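Local coordinates for putative phenazine biosynthesis PhzC/PhzF protein (Clostridium difficile, PDB 4DUN), which is probably an isomerase of the PhzF family, related to phenazine biosynthesis proteins, although its own substrate is not established, at residues E34-I39 against R61-K66. Sequence-based numbering, arbitrary orientation.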
# COMPACT_ATOMS: atom_id res chain seq x y z
N GLU A 34 9.05 -15.41 -8.09
CA GLU A 34 8.18 -15.55 -6.91
C GLU A 34 8.67 -14.66 -5.75
O GLU A 34 7.85 -14.11 -5.01
CB GLU A 34 8.08 -17.00 -6.46
CG GLU A 34 7.09 -17.82 -7.28
CD GLU A 34 7.01 -19.29 -6.93
OE1 GLU A 34 7.92 -19.79 -6.23
OE2 GLU A 34 6.05 -19.96 -7.38
N LEU A 35 10.00 -14.50 -5.60
CA LEU A 35 10.57 -13.62 -4.58
C LEU A 35 10.33 -12.15 -4.97
O LEU A 35 10.02 -11.34 -4.08
CB LEU A 35 12.05 -13.91 -4.33
CG LEU A 35 12.73 -13.11 -3.18
CD1 LEU A 35 11.96 -13.22 -1.85
CD2 LEU A 35 14.17 -13.54 -3.00
N MET A 36 10.45 -11.80 -6.28
CA MET A 36 10.17 -10.42 -6.72
C MET A 36 8.72 -10.08 -6.37
O MET A 36 8.46 -8.99 -5.85
CB MET A 36 10.44 -10.22 -8.22
CG MET A 36 11.89 -10.31 -8.59
SD MET A 36 12.04 -10.05 -10.38
CE MET A 36 13.75 -10.60 -10.63
N GLN A 37 7.77 -11.03 -6.62
CA GLN A 37 6.36 -10.81 -6.30
C GLN A 37 6.17 -10.58 -4.79
O GLN A 37 5.42 -9.67 -4.41
CB GLN A 37 5.47 -11.99 -6.77
CG GLN A 37 3.97 -11.72 -6.55
CD GLN A 37 3.50 -10.51 -7.32
OE1 GLN A 37 3.29 -10.58 -8.52
NE2 GLN A 37 3.36 -9.36 -6.65
N LYS A 38 6.81 -11.41 -3.94
CA LYS A 38 6.68 -11.26 -2.47
C LYS A 38 7.17 -9.90 -2.02
O LYS A 38 6.53 -9.26 -1.17
CB LYS A 38 7.43 -12.37 -1.70
CG LYS A 38 6.81 -13.78 -1.79
CD LYS A 38 5.28 -13.84 -1.56
CE LYS A 38 4.88 -13.90 -0.11
NZ LYS A 38 3.40 -13.90 0.04
N ILE A 39 8.29 -9.45 -2.61
CA ILE A 39 8.88 -8.14 -2.31
C ILE A 39 7.91 -7.02 -2.71
O ILE A 39 7.70 -6.10 -1.91
CB ILE A 39 10.29 -7.94 -2.95
CG1 ILE A 39 11.32 -8.85 -2.23
CG2 ILE A 39 10.74 -6.43 -2.92
CD1 ILE A 39 12.61 -9.15 -3.08
N ARG A 61 12.06 -5.53 -14.82
CA ARG A 61 10.71 -6.03 -14.60
C ARG A 61 9.93 -5.17 -13.59
O ARG A 61 10.49 -4.53 -12.79
CB ARG A 61 10.70 -7.49 -14.14
CG ARG A 61 11.39 -8.47 -15.07
CD ARG A 61 11.46 -9.88 -14.46
NE ARG A 61 12.20 -10.86 -15.25
CZ ARG A 61 11.61 -11.79 -16.00
NH1 ARG A 61 10.31 -11.85 -16.06
NH2 ARG A 61 12.31 -12.66 -16.67
N TRP A 62 8.63 -5.20 -13.70
CA TRP A 62 7.76 -4.50 -12.79
C TRP A 62 6.69 -5.42 -12.25
O TRP A 62 6.12 -6.19 -12.97
CB TRP A 62 7.06 -3.31 -13.45
CG TRP A 62 7.83 -2.51 -14.43
CD1 TRP A 62 8.51 -1.37 -14.19
CD2 TRP A 62 7.97 -2.77 -15.81
NE1 TRP A 62 9.05 -0.90 -15.32
CE2 TRP A 62 8.76 -1.75 -16.34
CE3 TRP A 62 7.51 -3.77 -16.65
CZ2 TRP A 62 9.08 -1.69 -17.65
CZ3 TRP A 62 7.85 -3.71 -17.94
CH2 TRP A 62 8.63 -2.68 -18.44
N PHE A 63 6.41 -5.26 -10.97
CA PHE A 63 5.39 -6.03 -10.29
C PHE A 63 4.49 -5.11 -9.50
O PHE A 63 4.98 -4.26 -8.76
CB PHE A 63 6.05 -7.02 -9.32
CG PHE A 63 6.72 -8.20 -9.96
CD1 PHE A 63 7.96 -8.07 -10.57
CD2 PHE A 63 6.14 -9.46 -9.90
CE1 PHE A 63 8.60 -9.18 -11.14
CE2 PHE A 63 6.78 -10.57 -10.46
CZ PHE A 63 8.00 -10.41 -11.08
N THR A 64 3.17 -5.31 -9.62
CA THR A 64 2.24 -4.63 -8.72
C THR A 64 2.26 -5.49 -7.43
O THR A 64 2.83 -6.59 -7.46
CB THR A 64 0.82 -4.55 -9.34
OG1 THR A 64 0.29 -5.88 -9.38
CG2 THR A 64 0.79 -3.87 -10.72
N PRO A 65 1.52 -5.14 -6.36
CA PRO A 65 1.47 -6.05 -5.19
C PRO A 65 0.81 -7.42 -5.50
O PRO A 65 0.86 -8.32 -4.66
CB PRO A 65 0.62 -5.26 -4.19
CG PRO A 65 0.87 -3.81 -4.56
CD PRO A 65 0.82 -3.87 -6.07
N LYS A 66 0.20 -7.56 -6.71
CA LYS A 66 -0.53 -8.77 -7.10
C LYS A 66 0.05 -9.57 -8.29
O LYS A 66 -0.18 -10.78 -8.34
CB LYS A 66 -1.98 -8.39 -7.47
CG LYS A 66 -2.83 -7.95 -6.29
CD LYS A 66 -4.31 -8.01 -6.65
CE LYS A 66 -5.22 -7.61 -5.51
NZ LYS A 66 -5.33 -6.14 -5.38
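Met36 lays its CB over one face of the Phe63 ring, 3.9 Å from the ring centroid, in a CH-pi contact. With CG anti to the carbonyl carbon (chi1 -68°) and the rest of the chain extended, the methionine runs at about a right angle to the phenylalanine side chain and carries SD past the CE1 rim. There SD sits obliquely to the ring, 4.7 Å from the centroid, as a Met-aromatic contact. It also reaches Arg61 CD at 4.1 Å; beyond that methylene, the Arg61 guanidinium forms a salt bridge with Glu68. The chain probably has the diaminopimelate epimerase-like fold expected of PhzF relatives, and here helix 33-43 lies against strand 57-63, the axes of the short segments approaching to 8.8 Å and inclined by 49°. Ala40 and Phe50 add to the apolar layer, touching Phe63 and Met36 respectively. Where the strand ends, contact turns polar. Gln37, bent at chi2, brings its amide to the other rim of Phe63, with OE1 in the ring plane 3.4 Å from CD2. The amide and ring planes are 77° apart. NE2 donates to Thr64 O at 2.9 Å, a fairly straight bond lying near the amide plane and in the carbonyl plane, which helps to fix the rotation of the amide and ties the helix to the turn after the strand. Thr64 OG1 accepts from Lys66 N (3.2 Å) in an ST turn and also bonds to Ala67 N, while the threonine side chain touches Glu47, the predicted active-site residue.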